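PDB 6HBS: aminopentol aminotransferase from Sphingopyxis macrogoltabida, which catalyses the pyridoxal-phosphate-dependent deamination of aminopentol (hydrolysed fumonisin B1) to its 2-keto product, with pyruvate as preferred amino acceptor. Local coordinates for residues A[44-49]-A[386-391]; A[126-131]-A[273-278]; A[215-220]-A[225-230]. One frame throughout, in Å; residues are numbered along the deposited sequence.

Interaction 1 (A[44-49]-A[386-391]); sequences GARIWD and VDDVTE
Arg46 reaches from its strand to Asp388 on the first turn of helix 386-405 and forms a salt bridge through one carboxylate oxygen. The arginine chain is extended from CG to NE and brings the edge of its guanidinium up to OD1, which lies close to the guanidinium plane. The carboxylate does not share that plane: the two flat groups are turned 51° from each other, and NH1 meets OD1 from above the carboxylate plane rather than within it. The bond from Arg46 NH1 to Asp388 OD1 is 2.8 Å, and a weak second one from Arg46 NH2 to the same oxygen measures 3.2 Å, a forked grip on a single atom. With Asp388 CG beside its own backbone N (chi1 -68°) and anti to the carbonyl carbon, OD1 faces the arginine while OD2 accepts from the backbone N of Thr385 and lies 4.0 Å from Ala45 CB. A water carries the network further, accepting from Arg46 NH2 at 2.9 Å and donating to Asp387 OD1. Replacing Asp388 by alanine is likely to leave the guanidinium without this carboxylate and the Thr385 amide without this acceptor. Strand 46-49 runs between strands 39-43 and 54-57, with Arg46 also touching Ile56, while Val389 packs on helix 310-332; the bridge thus ties the small sheet to the start of helix 386-405.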
# COMPACT_ATOMS: atom_id res chain seq x y z
N GLY A 44 -18.68 -4.08 15.80
CA GLY A 44 -18.25 -3.94 17.18
C GLY A 44 -17.00 -4.75 17.43
O GLY A 44 -15.98 -4.46 16.82
N ALA A 45 -17.09 -5.78 18.30
CA ALA A 45 -15.98 -6.66 18.60
C ALA A 45 -16.23 -8.06 18.03
O ALA A 45 -15.60 -9.01 18.45
CB ALA A 45 -15.75 -6.73 20.09
N ARG A 46 -17.13 -8.17 17.05
CA ARG A 46 -17.50 -9.44 16.50
C ARG A 46 -17.23 -9.52 15.00
O ARG A 46 -17.42 -8.55 14.27
CB ARG A 46 -18.99 -9.71 16.76
CG ARG A 46 -19.29 -10.18 18.18
CD ARG A 46 -20.78 -10.38 18.46
NE ARG A 46 -21.01 -11.04 19.75
CZ ARG A 46 -20.72 -10.48 20.93
NH1 ARG A 46 -20.28 -9.24 20.99
NH2 ARG A 46 -20.84 -11.20 22.04
N ILE A 47 -16.92 -10.73 14.54
CA ILE A 47 -16.88 -11.10 13.13
C ILE A 47 -17.80 -12.30 12.95
O ILE A 47 -17.98 -13.07 13.89
CB ILE A 47 -15.45 -11.45 12.67
CG1 ILE A 47 -14.87 -12.63 13.46
CG2 ILE A 47 -14.58 -10.23 12.73
CD1 ILE A 47 -13.36 -12.84 13.27
N TRP A 48 -18.31 -12.47 11.72
CA TRP A 48 -19.09 -13.63 11.31
C TRP A 48 -18.42 -14.27 10.10
O TRP A 48 -18.07 -13.56 9.14
CB TRP A 48 -20.51 -13.20 10.93
CG TRP A 48 -21.42 -12.81 12.06
CD1 TRP A 48 -22.42 -13.59 12.56
CD2 TRP A 48 -21.48 -11.57 12.78
NE1 TRP A 48 -23.08 -12.93 13.55
CE2 TRP A 48 -22.53 -11.69 13.71
CE3 TRP A 48 -20.75 -10.39 12.76
CZ2 TRP A 48 -22.84 -10.69 14.63
CZ3 TRP A 48 -21.06 -9.39 13.65
CH2 TRP A 48 -22.10 -9.53 14.57
N ASP A 49 -18.24 -15.59 10.15
CA ASP A 49 -17.63 -16.34 9.07
C ASP A 49 -18.65 -16.48 7.94
O ASP A 49 -19.81 -15.99 8.07
CB ASP A 49 -17.05 -17.66 9.57
CG ASP A 49 -18.05 -18.68 10.10
OD1 ASP A 49 -19.27 -18.60 9.77
OD2 ASP A 49 -17.58 -19.56 10.82
N VAL A 386 -17.91 -5.51 28.91
CA VAL A 386 -17.83 -6.41 30.08
C VAL A 386 -18.54 -7.72 29.77
O VAL A 386 -18.02 -8.76 30.12
CB VAL A 386 -18.35 -5.73 31.36
CG1 VAL A 386 -17.35 -4.69 31.87
CG2 VAL A 386 -19.72 -5.08 31.17
N ASP A 387 -19.70 -7.67 29.10
CA ASP A 387 -20.43 -8.89 28.71
C ASP A 387 -19.62 -9.73 27.72
O ASP A 387 -19.67 -10.98 27.76
CB ASP A 387 -21.79 -8.63 28.05
CG ASP A 387 -22.65 -9.90 28.00
OD1 ASP A 387 -22.54 -10.70 27.03
OD2 ASP A 387 -23.38 -10.13 28.98
N ASP A 388 -18.92 -9.06 26.78
CA ASP A 388 -18.07 -9.83 25.87
C ASP A 388 -17.04 -10.64 26.66
O ASP A 388 -16.81 -11.78 26.36
CB ASP A 388 -17.34 -8.92 24.88
CG ASP A 388 -18.27 -8.26 23.89
OD1 ASP A 388 -19.36 -8.81 23.65
OD2 ASP A 388 -17.92 -7.17 23.41
N VAL A 389 -16.37 -10.01 27.63
CA VAL A 389 -15.34 -10.68 28.43
C VAL A 389 -15.98 -11.81 29.27
O VAL A 389 -15.45 -12.91 29.34
CB VAL A 389 -14.54 -9.68 29.29
CG1 VAL A 389 -13.50 -10.40 30.15
CG2 VAL A 389 -13.85 -8.63 28.42
N THR A 390 -17.18 -11.57 29.82
CA THR A 390 -17.85 -12.62 30.58
C THR A 390 -18.12 -13.82 29.69
O THR A 390 -17.81 -14.96 30.08
CB THR A 390 -19.15 -12.13 31.23
OG1 THR A 390 -18.80 -11.06 32.09
CG2 THR A 390 -19.83 -13.19 32.05
N GLU A 391 -18.67 -13.58 28.49
CA GLU A 391 -19.01 -14.65 27.57
C GLU A 391 -17.73 -15.31 27.03
O GLU A 391 -17.71 -16.53 26.76
CB GLU A 391 -19.90 -14.14 26.42
CG GLU A 391 -21.37 -14.04 26.80
CD GLU A 391 -21.94 -15.31 27.43
OE1 GLU A 391 -21.94 -16.37 26.76
OE2 GLU A 391 -22.33 -15.25 28.61
O HOH W 1 -21.49 -10.87 24.81

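Interaction 2 (A[126-131]-A[273-278]); sequences MVLARA and NKARDA
Flat groups flank the meeting of Leu128 with Ala275 and Ala278 without entering it. On helix 118-133, the Arg130 guanidinium carries Met126 CG over one face, 3.8 Å above the plane and offset toward the rim. On the other segment, the Arg276 guanidinium presents an edge to the Asn273 amide: NE and NH2 grip OD1 side-on, at 2.8 Å from Arg276 NE and 2.7 Å from Arg276 NH2. The NH2 donor lies in the carbonyl plane, whereas NE is tilted 28° from it. Arg276 NH2 also bonds to Arg16 O of the second subunit, so this edge reaches the dimer interface.

The contact itself is aliphatic. Leu128 holds CG anti to the backbone N (chi1 -164°) and sets CD2 against two methyl groups, 3.7 Å from Ala275 CB and 3.8 Å from Ala278 CB. Ala278 CB also rests 3.7 Å from Leu128 O, and one turn further along the helix Ala131 CB meets Ala278 CB at 4.2 Å. Trp111 of strand 111-115 touches both Leu128 and Ala275, and Leu226 of strand 226-230 also touches Leu128.

Where two alanines face each other the backbones come close, Ala131 CA and Ala278 CA being 5.6 Å apart. The two segments are held by van der Waals contact and burial of apolar surface, while Arg130, Lys274 and Arg276 make their polar bonds away from the aliphatic contact, Arg276 partly within its own segment.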
# COMPACT_ATOMS: atom_id res chain seq x y z
N MET A 126 13.87 3.75 6.36
CA MET A 126 15.19 3.12 6.05
C MET A 126 15.94 3.99 5.02
O MET A 126 17.11 4.35 5.23
CB MET A 126 14.99 1.71 5.50
CG MET A 126 16.25 1.09 4.93
SD MET A 126 15.91 -0.53 4.31
CE MET A 126 15.27 -0.12 2.69
N VAL A 127 15.26 4.35 3.92
CA VAL A 127 15.83 5.16 2.86
C VAL A 127 16.16 6.57 3.37
O VAL A 127 17.27 7.08 3.13
CB VAL A 127 14.93 5.16 1.62
CG1 VAL A 127 15.43 6.13 0.56
CG2 VAL A 127 14.81 3.77 1.03
N LEU A 128 15.23 7.20 4.10
CA LEU A 128 15.45 8.50 4.73
C LEU A 128 16.75 8.48 5.55
O LEU A 128 17.56 9.39 5.44
CB LEU A 128 14.26 8.87 5.61
CG LEU A 128 14.13 10.33 6.04
CD1 LEU A 128 12.68 10.62 6.46
CD2 LEU A 128 15.03 10.68 7.22
N ALA A 129 16.91 7.46 6.42
CA ALA A 129 18.04 7.42 7.34
C ALA A 129 19.38 7.34 6.58
O ALA A 129 20.34 8.01 6.97
CB ALA A 129 17.89 6.29 8.32
N ARG A 130 19.42 6.57 5.48
CA ARG A 130 20.58 6.46 4.65
C ARG A 130 20.86 7.81 3.97
O ARG A 130 22.01 8.25 3.96
CB ARG A 130 20.40 5.33 3.64
CG ARG A 130 20.43 3.95 4.27
CD ARG A 130 20.15 2.82 3.30
NE ARG A 130 20.56 1.57 3.93
CZ ARG A 130 20.14 0.37 3.58
NH1 ARG A 130 19.25 0.24 2.60
NH2 ARG A 130 20.62 -0.70 4.21
N ALA A 131 19.83 8.48 3.42
CA ALA A 131 19.98 9.83 2.86
C ALA A 131 20.51 10.84 3.89
O ALA A 131 21.34 11.69 3.54
CB ALA A 131 18.68 10.34 2.27
N ASN A 273 12.29 17.58 13.02
CA ASN A 273 12.91 18.56 12.11
C ASN A 273 14.32 18.14 11.71
O ASN A 273 14.75 18.44 10.63
CB ASN A 273 12.84 19.96 12.72
CG ASN A 273 11.49 20.60 12.47
OD1 ASN A 273 10.86 20.31 11.46
ND2 ASN A 273 11.03 21.43 13.39
N LYS A 274 15.03 17.41 12.57
CA LYS A 274 16.40 16.97 12.25
C LYS A 274 16.42 16.23 10.90
O LYS A 274 17.38 16.36 10.12
CB LYS A 274 16.89 16.10 13.41
CG LYS A 274 18.12 15.25 13.14
CD LYS A 274 18.85 14.87 14.41
CE LYS A 274 18.35 13.57 14.99
NZ LYS A 274 18.79 13.38 16.40
N ALA A 275 15.36 15.45 10.62
CA ALA A 275 15.28 14.54 9.47
C ALA A 275 14.53 15.14 8.27
O ALA A 275 14.35 14.44 7.28
CB ALA A 275 14.60 13.26 9.88
N ARG A 276 14.09 16.40 8.37
CA ARG A 276 13.17 17.00 7.40
C ARG A 276 13.84 17.10 6.02
O ARG A 276 13.20 16.75 5.00
CB ARG A 276 12.69 18.37 7.89
CG ARG A 276 11.61 18.99 7.01
CD ARG A 276 11.25 20.41 7.41
NE ARG A 276 10.50 20.46 8.65
CZ ARG A 276 9.17 20.46 8.73
NH1 ARG A 276 8.45 20.40 7.62
NH2 ARG A 276 8.59 20.47 9.92
N ASP A 277 15.11 17.52 5.97
CA ASP A 277 15.78 17.71 4.67
C ASP A 277 15.90 16.39 3.92
O ASP A 277 15.72 16.37 2.71
CB ASP A 277 17.19 18.31 4.77
CG ASP A 277 17.18 19.80 5.05
OD1 ASP A 277 16.17 20.46 4.78
OD2 ASP A 277 18.20 20.29 5.56
N ALA A 278 16.24 15.31 4.64
CA ALA A 278 16.39 14.00 4.01
C ALA A 278 15.03 13.50 3.50
O ALA A 278 14.93 12.83 2.49
CB ALA A 278 16.99 13.03 4.98

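Interaction 3 (A[215-220]-A[225-230]); sequences TARKCC and ALLVVD. With PLP (pyridoxal-5'-phosphate), chain C.
Helix 210-223 and strand 226-230 form the helix-to-strand half of a beta-alpha-beta crossover, whose strand ends at the cofactor pocket. Cys220 and Leu227 meet close to the turn that joins helix and strand. Cys220 SG lies 3.9 Å from Leu227 CB and also packs against the strand backbone, while Cys220 CB rests 3.3 Å from Ala225 O. Leu227, with CG anti to its backbone N (chi1 -178°), directs its branch along the helix, where CD1 touches Ala216 CB at 4.0 Å. The Arg217 chain bends at chi2 and chi3, which folds the guanidinium back over the leucine: Leu227 CB sits beneath one face, 3.6 Å from the plane and offset toward the rim. The polar end is held outside the contact, with NH1 donating to Glu250 O and NH2 in salt bridges with Asp221 and Asp252; Asp252 also accepts from the Leu227 amide.

At the far end of the strand, Asp230 OD2 lies 2.7 Å from N1 of the pyridoxal phosphate and is hydrogen-bonded by His146 ND1. OD1 accepts from the Val232 amide, which probably helps hold the carboxylate beside the ring. The axes of segments 215-220 and 226-230 approach to 8.0 Å and run roughly antiparallel, at 150°. Such a strand, leading from a covering helix to an aspartate at the pyridine nitrogen, is characteristic of fold-type I pyridoxal-phosphate enzymes, including the class-III aminotransferases.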
# COMPACT_ATOMS: atom_id res chain seq x y z
N THR A 215 20.02 3.07 25.95
CA THR A 215 21.18 2.82 25.16
C THR A 215 20.89 3.09 23.66
O THR A 215 21.72 3.63 22.96
CB THR A 215 21.68 1.39 25.36
OG1 THR A 215 21.94 1.24 26.76
CG2 THR A 215 22.91 1.11 24.52
N ALA A 216 19.70 2.72 23.17
CA ALA A 216 19.38 3.01 21.78
C ALA A 216 19.48 4.52 21.55
O ALA A 216 20.09 4.98 20.56
CB ALA A 216 18.01 2.45 21.43
N ARG A 217 18.90 5.30 22.46
CA ARG A 217 18.80 6.74 22.25
C ARG A 217 20.19 7.37 22.35
O ARG A 217 20.55 8.25 21.57
CB ARG A 217 17.82 7.36 23.25
CG ARG A 217 17.68 8.88 23.19
CD ARG A 217 17.03 9.46 21.93
NE ARG A 217 17.90 9.48 20.76
CZ ARG A 217 17.54 9.84 19.52
NH1 ARG A 217 16.26 9.95 19.19
NH2 ARG A 217 18.47 10.07 18.60
N LYS A 218 20.99 6.92 23.32
CA LYS A 218 22.34 7.47 23.54
C LYS A 218 23.30 7.11 22.40
O LYS A 218 24.06 7.95 21.96
CB LYS A 218 22.87 6.98 24.90
CG LYS A 218 24.31 7.38 25.20
CD LYS A 218 24.86 6.78 26.49
CE LYS A 218 25.08 5.28 26.42
NZ LYS A 218 26.11 4.92 25.41
N CYS A 219 23.30 5.88 21.91
CA CYS A 219 24.16 5.52 20.80
C CYS A 219 23.76 6.31 19.54
O CYS A 219 24.63 6.75 18.77
CB CYS A 219 24.11 4.03 20.51
SG CYS A 219 24.91 3.06 21.82
N CYS A 220 22.45 6.47 19.34
CA CYS A 220 22.00 7.25 18.20
C CYS A 220 22.48 8.70 18.36
O CYS A 220 23.06 9.25 17.43
CB CYS A 220 20.48 7.15 18.03
SG CYS A 220 19.98 5.61 17.24
N ALA A 225 23.13 8.63 14.07
CA ALA A 225 22.17 7.65 13.52
C ALA A 225 20.77 8.02 13.99
O ALA A 225 20.63 8.57 15.07
CB ALA A 225 22.51 6.27 13.99
N LEU A 226 19.75 7.71 13.18
CA LEU A 226 18.35 8.00 13.58
C LEU A 226 17.77 6.83 14.35
O LEU A 226 17.85 5.68 13.89
CB LEU A 226 17.51 8.26 12.33
CG LEU A 226 17.93 9.43 11.46
CD1 LEU A 226 16.88 9.71 10.39
CD2 LEU A 226 18.17 10.67 12.28
N LEU A 227 17.11 7.15 15.47
CA LEU A 227 16.30 6.20 16.22
C LEU A 227 14.90 6.15 15.61
O LEU A 227 14.21 7.16 15.56
CB LEU A 227 16.22 6.58 17.70
CG LEU A 227 15.42 5.59 18.55
CD1 LEU A 227 15.98 4.19 18.42
CD2 LEU A 227 15.39 6.02 20.01
N VAL A 228 14.51 4.96 15.17
CA VAL A 228 13.23 4.73 14.54
C VAL A 228 12.43 3.77 15.42
O VAL A 228 12.81 2.61 15.59
CB VAL A 228 13.41 4.14 13.13
CG1 VAL A 228 12.05 4.03 12.45
CG2 VAL A 228 14.40 4.94 12.28
N VAL A 229 11.28 4.23 15.94
CA VAL A 229 10.40 3.32 16.66
C VAL A 229 9.32 2.85 15.69
O VAL A 229 8.60 3.67 15.13
CB VAL A 229 9.81 3.98 17.91
CG1 VAL A 229 8.63 3.19 18.46
CG2 VAL A 229 10.86 4.16 18.98
N ASP A 230 9.19 1.53 15.51
CA ASP A 230 8.17 0.98 14.65
C ASP A 230 6.91 0.75 15.49
O ASP A 230 6.80 -0.26 16.15
CB ASP A 230 8.66 -0.27 13.93
CG ASP A 230 7.63 -0.86 13.01
OD1 ASP A 230 6.48 -0.36 13.03
OD2 ASP A 230 7.96 -1.86 12.36
N1 PLP C . 5.81 -3.16 11.38
C2 PLP C . 5.18 -3.85 12.36
C2A PLP C . 5.67 -3.81 13.79
C3 PLP C . 3.95 -4.57 12.05
O3 PLP C . 3.29 -5.26 13.01
C4 PLP C . 3.44 -4.55 10.66
C4A PLP C . 2.18 -5.29 10.38
C5 PLP C . 4.26 -3.82 9.66
C6 PLP C . 5.39 -3.14 10.10
C5A PLP C . 3.88 -3.72 8.18
O4P PLP C . 2.55 -3.15 8.01
P PLP C . 1.77 -3.67 6.70
O1P PLP C . 1.43 -5.08 6.89
O2P PLP C . 2.76 -3.51 5.58
O3P PLP C . 0.58 -2.73 6.70

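From the N terminus, the chain first passes 44-49 in the small sheet, whose partner 386-391 follows 337 residues on, counted between the nearest ends; interaction 1 thus closes a wide loop that holds both other contacts. Within it, 126-131 leads to 273-278 in interaction 2, and that loop in turn encloses the short helix-to-strand turn of interaction 3, so the three nest without crossing. Interactions 2 and 3, about 14 Å between centres, touch where Leu226 packs on Ala129 and Lys274; interaction 2 joins helix 118-133 to the segment after strand 267-271, interaction 3 helix 210-223 to the large sheet. Interaction 1 lies on the opposite side of the chain's centre, about 43 and 39 Å away between centres.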